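Local coordinates for HEPN domain-containing protein (Thermotoga maritima, PDB 1O3U), which is of unknown function but carries an all-helical HEPN domain, a family grouped in the KNTase_C clan, at residues M81-E86 with A121-R126. Sequence-based numbering, arbitrary orientation.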
ATOM      1  N   MET A  81      20.420  -3.471   2.886  1.00 14.84           N
ATOM      2  CA  MET A  81      19.942  -4.849   2.692  1.00 15.34           C
ATOM      3  C   MET A  81      19.524  -5.431   4.024  1.00 14.73           C
ATOM      4  O   MET A  81      18.496  -6.092   4.088  1.00 14.96           O
ATOM      5  CB  MET A  81      21.001  -5.759   2.057  1.00 15.48           C
ATOM      6  CG  MET A  81      20.491  -7.187   1.740  1.00 17.29           C
ATOM      7  SD  MET A  81      18.931  -7.324   0.694  1.00 21.11           S
ATOM      8  CE  MET A  81      19.457  -6.297  -0.515  1.00 21.50           C
ATOM      9  N   ASP A  82      20.326  -5.193   5.072  1.00 14.50           N
ATOM     10  CA  ASP A  82      19.990  -5.594   6.444  1.00 14.42           C
ATOM     11  C   ASP A  82      18.621  -5.042   6.862  1.00 13.74           C
ATOM     12  O   ASP A  82      17.786  -5.772   7.369  1.00 13.26           O
ATOM     13  CB  ASP A  82      21.043  -5.114   7.460  1.00 14.99           C
ATOM     14  CG  ASP A  82      22.288  -5.991   7.501  1.00 19.32           C
ATOM     15  OD1 ASP A  82      23.232  -5.675   8.293  1.00 25.11           O
ATOM     16  OD2 ASP A  82      22.407  -7.018   6.789  1.00 21.74           O
ATOM     17  N   HIS A  83      18.403  -3.756   6.650  1.00 12.38           N
ATOM     18  CA  HIS A  83      17.105  -3.154   6.989  1.00 12.98           C
ATOM     19  C   HIS A  83      15.965  -3.793   6.203  1.00 12.33           C
ATOM     20  O   HIS A  83      14.870  -4.014   6.733  1.00 11.65           O
ATOM     21  CB  HIS A  83      17.089  -1.654   6.703  1.00 12.80           C
ATOM     22  CG  HIS A  83      18.085  -0.854   7.485  1.00 13.15           C
ATOM     23  ND1 HIS A  83      18.744  -1.342   8.591  1.00 14.15           N
ATOM     24  CD2 HIS A  83      18.513   0.423   7.325  1.00 13.03           C
ATOM     25  CE1 HIS A  83      19.560  -0.416   9.061  1.00 15.63           C
ATOM     26  NE2 HIS A  83      19.408   0.683   8.336  1.00 15.52           N
ATOM     27  N   ALA A  84      16.229  -4.067   4.926  1.00 11.94           N
ATOM     28  CA  ALA A  84      15.229  -4.640   4.045  1.00 12.15           C
ATOM     29  C   ALA A  84      14.804  -5.990   4.575  1.00 12.14           C
ATOM     30  O   ALA A  84      13.645  -6.332   4.543  1.00 11.76           O
ATOM     31  CB  ALA A  84      15.757  -4.784   2.656  1.00 12.48           C
ATOM     32  N   LEU A  85      15.750  -6.745   5.086  1.00 12.74           N
ATOM     33  CA  LEU A  85      15.447  -8.083   5.563  1.00 14.33           C
ATOM     34  C   LEU A  85      14.599  -8.002   6.816  1.00 14.74           C
ATOM     35  O   LEU A  85      13.699  -8.802   6.968  1.00 15.02           O
ATOM     36  CB  LEU A  85      16.715  -8.874   5.793  1.00 14.09           C
ATOM     37  CG  LEU A  85      17.317  -9.215   4.424  1.00 15.31           C
ATOM     38  CD1 LEU A  85      18.826  -9.452   4.539  1.00 18.96           C
ATOM     39  CD2 LEU A  85      16.602 -10.416   3.820  1.00 17.23           C
ATOM     40  N   GLU A  86      14.842  -6.997   7.660  1.00 14.93           N
ATOM     41  CA  GLU A  86      14.015  -6.774   8.833  1.00 16.49           C
ATOM     42  C   GLU A  86      12.594  -6.367   8.444  1.00 16.35           C
ATOM     43  O   GLU A  86      11.619  -6.784   9.073  1.00 16.28           O
ATOM     44  CB  GLU A  86      14.615  -5.705   9.733  1.00 17.91           C
ATOM     45  CG  GLU A  86      15.943  -6.088  10.329  1.00 21.34           C
ATOM     46  CD  GLU A  86      15.800  -6.992  11.526  1.00 26.46           C
ATOM     47  OE1 GLU A  86      15.105  -6.604  12.487  1.00 30.16           O
ATOM     48  OE2 GLU A  86      16.390  -8.088  11.499  1.00 32.61           O
ATOM     49  N   ALA A 121      12.394   2.267   6.591  1.00  8.42           N
ATOM     50  CA  ALA A 121      11.685   2.557   5.355  1.00  8.92           C
ATOM     51  C   ALA A 121      12.064   3.967   4.858  1.00  9.65           C
ATOM     52  O   ALA A 121      12.345   4.181   3.684  1.00  8.16           O
ATOM     53  CB  ALA A 121      10.203   2.467   5.564  1.00  8.67           C
ATOM     54  N   GLU A 122      12.078   4.916   5.776  1.00  9.19           N
ATOM     55  CA  GLU A 122      12.548   6.235   5.478  1.00  9.59           C
ATOM     56  C   GLU A 122      13.978   6.298   4.903  1.00  9.02           C
ATOM     57  O   GLU A 122      14.227   7.025   3.937  1.00  7.35           O
ATOM     58  CB  GLU A 122      12.427   7.111   6.712  1.00 10.83           C
ATOM     59  CG  GLU A 122      12.718   8.587   6.450  1.00 13.98           C
ATOM     60  CD  GLU A 122      12.038   9.462   7.500  1.00 19.91           C
ATOM     61  OE1 GLU A 122      12.048   9.080   8.697  1.00 27.62           O
ATOM     62  OE2 GLU A 122      11.456  10.492   7.148  1.00 24.22           O
ATOM     63  N   LYS A 123      14.894   5.536   5.496  1.00  8.85           N
ATOM     64  CA  LYS A 123      16.233   5.402   4.999  1.00  8.97           C
ATOM     65  C   LYS A 123      16.276   4.895   3.569  1.00  9.31           C
ATOM     66  O   LYS A 123      16.984   5.439   2.718  1.00  7.94           O
ATOM     67  CB  LYS A 123      16.994   4.484   5.953  1.00 10.24           C
ATOM     68  CG  LYS A 123      18.399   4.673   6.040  1.00 16.10           C
ATOM     69  CD  LYS A 123      18.859   4.121   7.419  1.00 18.54           C
ATOM     70  CE  LYS A 123      20.281   4.313   7.643  1.00 20.34           C
ATOM     71  NZ  LYS A 123      20.815   3.276   8.553  1.00 20.12           N
ATOM     72  N   ILE A 124      15.490   3.851   3.291  1.00  8.52           N
ATOM     73  CA  ILE A 124      15.418   3.310   1.957  1.00  8.47           C
ATOM     74  C   ILE A 124      14.838   4.324   0.969  1.00  8.60           C
ATOM     75  O   ILE A 124      15.379   4.491  -0.173  1.00  8.70           O
ATOM     76  CB  ILE A 124      14.647   1.967   1.972  1.00  8.16           C
ATOM     77  CG1 ILE A 124      15.503   0.886   2.651  1.00  8.57           C
ATOM     78  CG2 ILE A 124      14.287   1.524   0.551  1.00  8.88           C
ATOM     79  CD1 ILE A 124      14.761  -0.434   2.971  1.00 10.02           C
ATOM     80  N   ILE A 125      13.745   4.983   1.362  1.00  7.44           N
ATOM     81  CA  ILE A 125      13.177   6.051   0.545  1.00  8.67           C
ATOM     82  C   ILE A 125      14.225   7.133   0.184  1.00  8.60           C
ATOM     83  O   ILE A 125      14.344   7.506  -0.971  1.00  8.65           O
ATOM     84  CB  ILE A 125      11.969   6.671   1.214  1.00  8.80           C
ATOM     85  CG1 ILE A 125      10.814   5.682   1.230  1.00  9.13           C
ATOM     86  CG2 ILE A 125      11.618   8.026   0.545  1.00 10.64           C
ATOM     87  CD1 ILE A 125       9.643   6.132   2.178  1.00 11.83           C
ATOM     88  N   ARG A 126      14.991   7.600   1.165  1.00  8.67           N
ATOM     89  CA  ARG A 126      15.971   8.662   0.966  1.00  9.94           C
ATOM     90  C   ARG A 126      17.152   8.167   0.103  1.00  9.46           C
ATOM     91  O   ARG A 126      17.639   8.888  -0.755  1.00 10.77           O
ATOM     92  CB  ARG A 126      16.445   9.175   2.317  1.00  9.45           C
ATOM     93  CG  ARG A 126      15.344   9.942   3.078  1.00 10.45           C
ATOM     94  CD  ARG A 126      15.770  10.426   4.446  1.00 11.67           C
ATOM     95  NE  ARG A 126      14.829  11.398   4.984  1.00 13.47           N
ATOM     96  CZ  ARG A 126      14.882  11.883   6.210  1.00 11.93           C
ATOM     97  NH1 ARG A 126      15.834  11.513   7.046  1.00 15.14           N
ATOM     98  NH2 ARG A 126      13.991  12.763   6.593  1.00 10.60           N
TER
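With CG of His83 anti to its carbonyl carbon (chi1 -61°) and CG of Lys123 anti to its backbone N (chi1 -152°), the two side chains meet at the outer side of the interface between helices 78-88 and 104-132, crossing at about a right angle. Lysine suits this place by its length: beyond CG the extended chain delivers the ammonium to the imidazole edge, where NZ of Lys123 donates a hydrogen bond to NE2 of His83 at 3.0 Å. The donor lies only 2° out of the ring plane, and CD of Lys123 is 3.7 Å from CD2 of His83. Histidine offers both this in-plane acceptor and a flat ring for Tyr120 to stack on, while Glu79 forms a salt bridge with the same ammonium.

Deeper between the helices the contact turns apolar. Ala84 is small enough for CD1 of Ile124 to pack loosely against it, 4.4 Å from CA of Ala84, and its methyl rests on Val63 and Leu67 of helix 63-70; the branched Ile124 reaches Ala43 and Val47 of helix 32-54. Because NE2 accepts from a probably charged lysine, the imidazole is most likely neutral, with its proton on ND1, and Glu79 would offset the ammonium charge.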